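Long-range contact in Aar187cp (Eremothecium gossypii, PDB 3ZIL), which probably regulates sister-chromatid cohesion through cohesin, as a Wapl-family protein of which this piece is the largely helical Wap1 domain: residues V68-F73 against W103-L108. Sequence-based numbering, arbitrary orientation.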
ATOM      1  N   VAL A  68      -1.513  23.548 -23.068  1.00 18.51           N
ATOM      2  CA  VAL A  68      -2.721  22.775 -22.703  1.00 20.19           C
ATOM      3  C   VAL A  68      -2.656  22.396 -21.177  1.00 20.10           C
ATOM      4  O   VAL A  68      -3.633  22.495 -20.450  1.00 21.80           O
ATOM      5  CB  VAL A  68      -2.912  21.524 -23.658  1.00 18.48           C
ATOM      6  CG1 VAL A  68      -3.956  20.503 -23.160  1.00 18.61           C
ATOM      7  CG2 VAL A  68      -3.321  22.016 -25.009  1.00 20.16           C
ATOM      8  N   TRP A  69      -1.471  21.995 -20.707  1.00 21.88           N
ATOM      9  CA  TRP A  69      -1.298  21.539 -19.327  1.00 23.08           C
ATOM     10  C   TRP A  69      -1.512  22.689 -18.387  1.00 23.56           C
ATOM     11  O   TRP A  69      -2.194  22.528 -17.398  1.00 21.08           O
ATOM     12  CB  TRP A  69       0.109  20.973 -19.116  1.00 19.59           C
ATOM     13  CG  TRP A  69       0.334  20.241 -17.782  1.00 21.06           C
ATOM     14  CD1 TRP A  69       0.782  20.775 -16.553  1.00 20.14           C
ATOM     15  CD2 TRP A  69       0.095  18.808 -17.522  1.00 21.39           C
ATOM     16  NE1 TRP A  69       0.836  19.800 -15.572  1.00 20.92           N
ATOM     17  CE2 TRP A  69       0.481  18.569 -16.116  1.00 21.25           C
ATOM     18  CE3 TRP A  69      -0.318  17.723 -18.314  1.00 23.06           C
ATOM     19  CZ2 TRP A  69       0.429  17.309 -15.559  1.00 21.63           C
ATOM     20  CZ3 TRP A  69      -0.350  16.441 -17.745  1.00 22.97           C
ATOM     21  CH2 TRP A  69       0.006  16.242 -16.399  1.00 23.34           C
ATOM     22  N   GLU A  70      -0.892  23.843 -18.666  1.00 23.72           N
ATOM     23  CA  GLU A  70      -1.024  24.985 -17.727  1.00 25.88           C
ATOM     24  C   GLU A  70      -2.469  25.480 -17.705  1.00 24.21           C
ATOM     25  O   GLU A  70      -2.961  25.928 -16.658  1.00 21.58           O
ATOM     26  CB  GLU A  70      -0.052  26.125 -18.063  1.00 27.45           C
ATOM     27  CG  GLU A  70       1.395  25.758 -17.763  1.00 29.92           C
ATOM     28  CD  GLU A  70       2.409  26.901 -17.987  1.00 31.34           C
ATOM     29  OE1 GLU A  70       2.061  27.974 -18.527  1.00 29.63           O
ATOM     30  OE2 GLU A  70       3.586  26.708 -17.614  1.00 30.44           O
ATOM     31  N   TRP A  71      -3.136  25.383 -18.848  1.00 22.00           N
ATOM     32  CA  TRP A  71      -4.557  25.701 -18.920  1.00 22.25           C
ATOM     33  C   TRP A  71      -5.379  24.733 -18.094  1.00 23.69           C
ATOM     34  O   TRP A  71      -6.149  25.189 -17.220  1.00 22.92           O
ATOM     35  CB  TRP A  71      -5.080  25.798 -20.388  1.00 23.39           C
ATOM     36  CG  TRP A  71      -6.525  26.226 -20.419  1.00 22.41           C
ATOM     37  CD1 TRP A  71      -7.015  27.517 -20.421  1.00 25.25           C
ATOM     38  CD2 TRP A  71      -7.709  25.364 -20.352  1.00 22.31           C
ATOM     39  NE1 TRP A  71      -8.408  27.523 -20.442  1.00 23.01           N
ATOM     40  CE2 TRP A  71      -8.877  26.258 -20.418  1.00 25.20           C
ATOM     41  CE3 TRP A  71      -7.915  23.963 -20.356  1.00 23.71           C
ATOM     42  CZ2 TRP A  71     -10.177  25.775 -20.383  1.00 26.52           C
ATOM     43  CZ3 TRP A  71      -9.225  23.491 -20.325  1.00 26.43           C
ATOM     44  CH2 TRP A  71     -10.338  24.372 -20.334  1.00 29.38           C
ATOM     45  N   CYS A  72      -5.195  23.408 -18.269  1.00 23.04           N
ATOM     46  CA  CYS A  72      -5.992  22.455 -17.497  1.00 22.28           C
ATOM     47  C   CYS A  72      -5.734  22.607 -15.989  1.00 22.86           C
ATOM     48  O   CYS A  72      -6.645  22.452 -15.194  1.00 20.88           O
ATOM     49  CB  CYS A  72      -5.761  20.972 -17.895  1.00 25.36           C
ATOM     50  SG  CYS A  72      -6.247  20.637 -19.637  1.00 28.43           S
ATOM     51  N   PHE A  73      -4.509  22.890 -15.584  1.00 22.70           N
ATOM     52  CA  PHE A  73      -4.177  22.756 -14.130  1.00 23.34           C
ATOM     53  C   PHE A  73      -3.973  24.086 -13.504  1.00 25.34           C
ATOM     54  O   PHE A  73      -3.414  24.175 -12.444  1.00 30.71           O
ATOM     55  CB  PHE A  73      -2.996  21.811 -13.874  1.00 22.11           C
ATOM     56  CG  PHE A  73      -3.285  20.408 -14.320  1.00 21.16           C
ATOM     57  CD1 PHE A  73      -4.125  19.606 -13.576  1.00 20.20           C
ATOM     58  CD2 PHE A  73      -2.797  19.917 -15.547  1.00 19.11           C
ATOM     59  CE1 PHE A  73      -4.417  18.288 -14.004  1.00 19.55           C
ATOM     60  CE2 PHE A  73      -3.086  18.629 -15.977  1.00 20.47           C
ATOM     61  CZ  PHE A  73      -3.934  17.819 -15.211  1.00 18.95           C
ATOM     62  N   TRP A 103       4.420  18.883 -12.975  1.00 19.19           N
ATOM     63  CA  TRP A 103       3.631  17.947 -12.199  1.00 18.58           C
ATOM     64  C   TRP A 103       3.227  18.562 -10.838  1.00 20.12           C
ATOM     65  O   TRP A 103       2.137  18.274 -10.350  1.00 22.99           O
ATOM     66  CB  TRP A 103       4.388  16.634 -12.011  1.00 19.38           C
ATOM     67  CG  TRP A 103       4.254  15.633 -13.143  1.00 18.85           C
ATOM     68  CD1 TRP A 103       5.259  15.225 -14.031  1.00 19.48           C
ATOM     69  CD2 TRP A 103       3.065  14.886 -13.561  1.00 19.02           C
ATOM     70  NE1 TRP A 103       4.792  14.315 -14.916  1.00 18.71           N
ATOM     71  CE2 TRP A 103       3.484  14.052 -14.694  1.00 18.60           C
ATOM     72  CE3 TRP A 103       1.754  14.801 -13.106  1.00 19.58           C
ATOM     73  CZ2 TRP A 103       2.611  13.176 -15.345  1.00 20.05           C
ATOM     74  CZ3 TRP A 103       0.864  13.925 -13.790  1.00 20.36           C
ATOM     75  CH2 TRP A 103       1.286  13.139 -14.872  1.00 19.62           C
ATOM     76  N   ALA A 104       4.026  19.489 -10.288  1.00 20.36           N
ATOM     77  CA  ALA A 104       3.729  20.173  -9.013  1.00 22.64           C
ATOM     78  C   ALA A 104       2.464  21.014  -9.157  1.00 25.20           C
ATOM     79  O   ALA A 104       1.871  21.432  -8.144  1.00 25.00           O
ATOM     80  CB  ALA A 104       4.891  21.093  -8.574  1.00 21.73           C
ATOM     81  N   MET A 105       1.952  21.218 -10.380  1.00 23.02           N
ATOM     82  CA  MET A 105       0.669  21.955 -10.386  1.00 22.73           C
ATOM     83  C   MET A 105      -0.473  21.094  -9.854  1.00 20.95           C
ATOM     84  O   MET A 105      -1.557  21.607  -9.673  1.00 17.40           O
ATOM     85  CB  MET A 105       0.278  22.550 -11.758  1.00 22.89           C
ATOM     86  CG  MET A 105       1.293  23.487 -12.363  1.00 21.29           C
ATOM     87  SD  MET A 105       0.791  23.871 -14.118  1.00 25.40           S
ATOM     88  CE  MET A 105      -0.381  25.215 -13.850  1.00 23.40           C
ATOM     89  N   LEU A 106      -0.246  19.776  -9.666  1.00 21.28           N
ATOM     90  CA  LEU A 106      -1.214  18.895  -9.042  1.00 21.69           C
ATOM     91  C   LEU A 106      -0.754  18.622  -7.615  1.00 23.64           C
ATOM     92  O   LEU A 106       0.011  17.621  -7.404  1.00 25.27           O
ATOM     93  CB  LEU A 106      -1.356  17.552  -9.844  1.00 20.45           C
ATOM     94  CG  LEU A 106      -1.896  17.615 -11.294  1.00 25.30           C
ATOM     95  CD1 LEU A 106      -0.856  18.247 -12.233  1.00 18.67           C
ATOM     96  CD2 LEU A 106      -2.315  16.226 -11.810  1.00 22.83           C
ATOM     97  N   SER A 107      -1.153  19.465  -6.630  1.00 21.51           N
ATOM     98  CA  SER A 107      -0.523  19.346  -5.302  1.00 21.46           C
ATOM     99  C   SER A 107      -0.874  18.005  -4.682  1.00 18.61           C
ATOM    100  O   SER A 107      -2.043  17.676  -4.589  1.00 22.70           O
ATOM    101  CB  SER A 107      -0.988  20.446  -4.338  1.00 23.88           C
ATOM    102  OG  SER A 107      -0.622  20.074  -3.019  1.00 26.69           O
ATOM    103  N   LEU A 108       0.124  17.231  -4.295  1.00 19.09           N
ATOM    104  CA  LEU A 108      -0.106  15.945  -3.653  1.00 20.25           C
ATOM    105  C   LEU A 108      -0.878  16.150  -2.364  1.00 20.30           C
ATOM    106  O   LEU A 108      -1.952  15.613  -2.144  1.00 19.17           O
ATOM    107  CB  LEU A 108       1.224  15.224  -3.409  1.00 18.86           C
ATOM    108  CG  LEU A 108       1.741  14.532  -4.701  1.00 23.49           C
ATOM    109  CD1 LEU A 108       3.113  13.911  -4.547  1.00 22.74           C
ATOM    110  CD2 LEU A 108       0.782  13.439  -5.178  1.00 25.31           C
TER
HETATM  111  O   HOH W   1      -2.290  24.125  -9.912  1.00 21.31           O
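Trp103 offers the face of its indole to the edge of Trp69 in a T-shaped stack, the planes of the six-membered rings at 80°. Trp69 CH2 comes within 3.6 Å of Trp103 CZ3. What carries the Trp69 indole toward the other segment is its first torsion, which sets CG anti to the backbone N (chi1 -170°) and leads the ring out from the helix. Its NE1 is held by the carbonyl of Arg102, just ahead of Trp103.

Met105 comes next, running past Trp69 in the opposite direction. Its sulfur lies at the edge of the indole, SD 3.9 Å from Trp69 CD1, a Met-aromatic contact near the ring plane. The bend at chi3 (84°) then carries CE to Phe73 O, 3.5 Å away. Glu70 CG flanks the sulfur while the carboxylate of Glu70 makes a salt bridge with Arg102. No direct hydrogen bond joins the backbones; a water donates to both Phe73 O (2.8 Å) and Met105 O (2.6 Å), tying the two carbonyls together.

Leu106 lays CD1 over the face of the Phe73 ring opposite Cys72 CB, a CH-pi contact 3.8 Å from the ring centroid and close to the normal. The same methyl also meets Trp69 CZ2 at 3.7 Å, and Phe73 CE2 lies over the Trp69 ring. Were Trp69 an alanine, the face of Trp103 and this methyl would probably be left facing a gap, and the Arg102 carbonyl without this donor.

Beyond, Ser107 caps helix 108-116 through Asn110 N. The contact is thus apolar, aromatic-rich helix-to-loop packing within the largely helical Wap1 domain, joining the C-terminal end of helix 54-72 to the loop entering helix 108-116, with helix 81-93 packed against Trp69 and Phe73 through Ala91, Gln87 and Ile90.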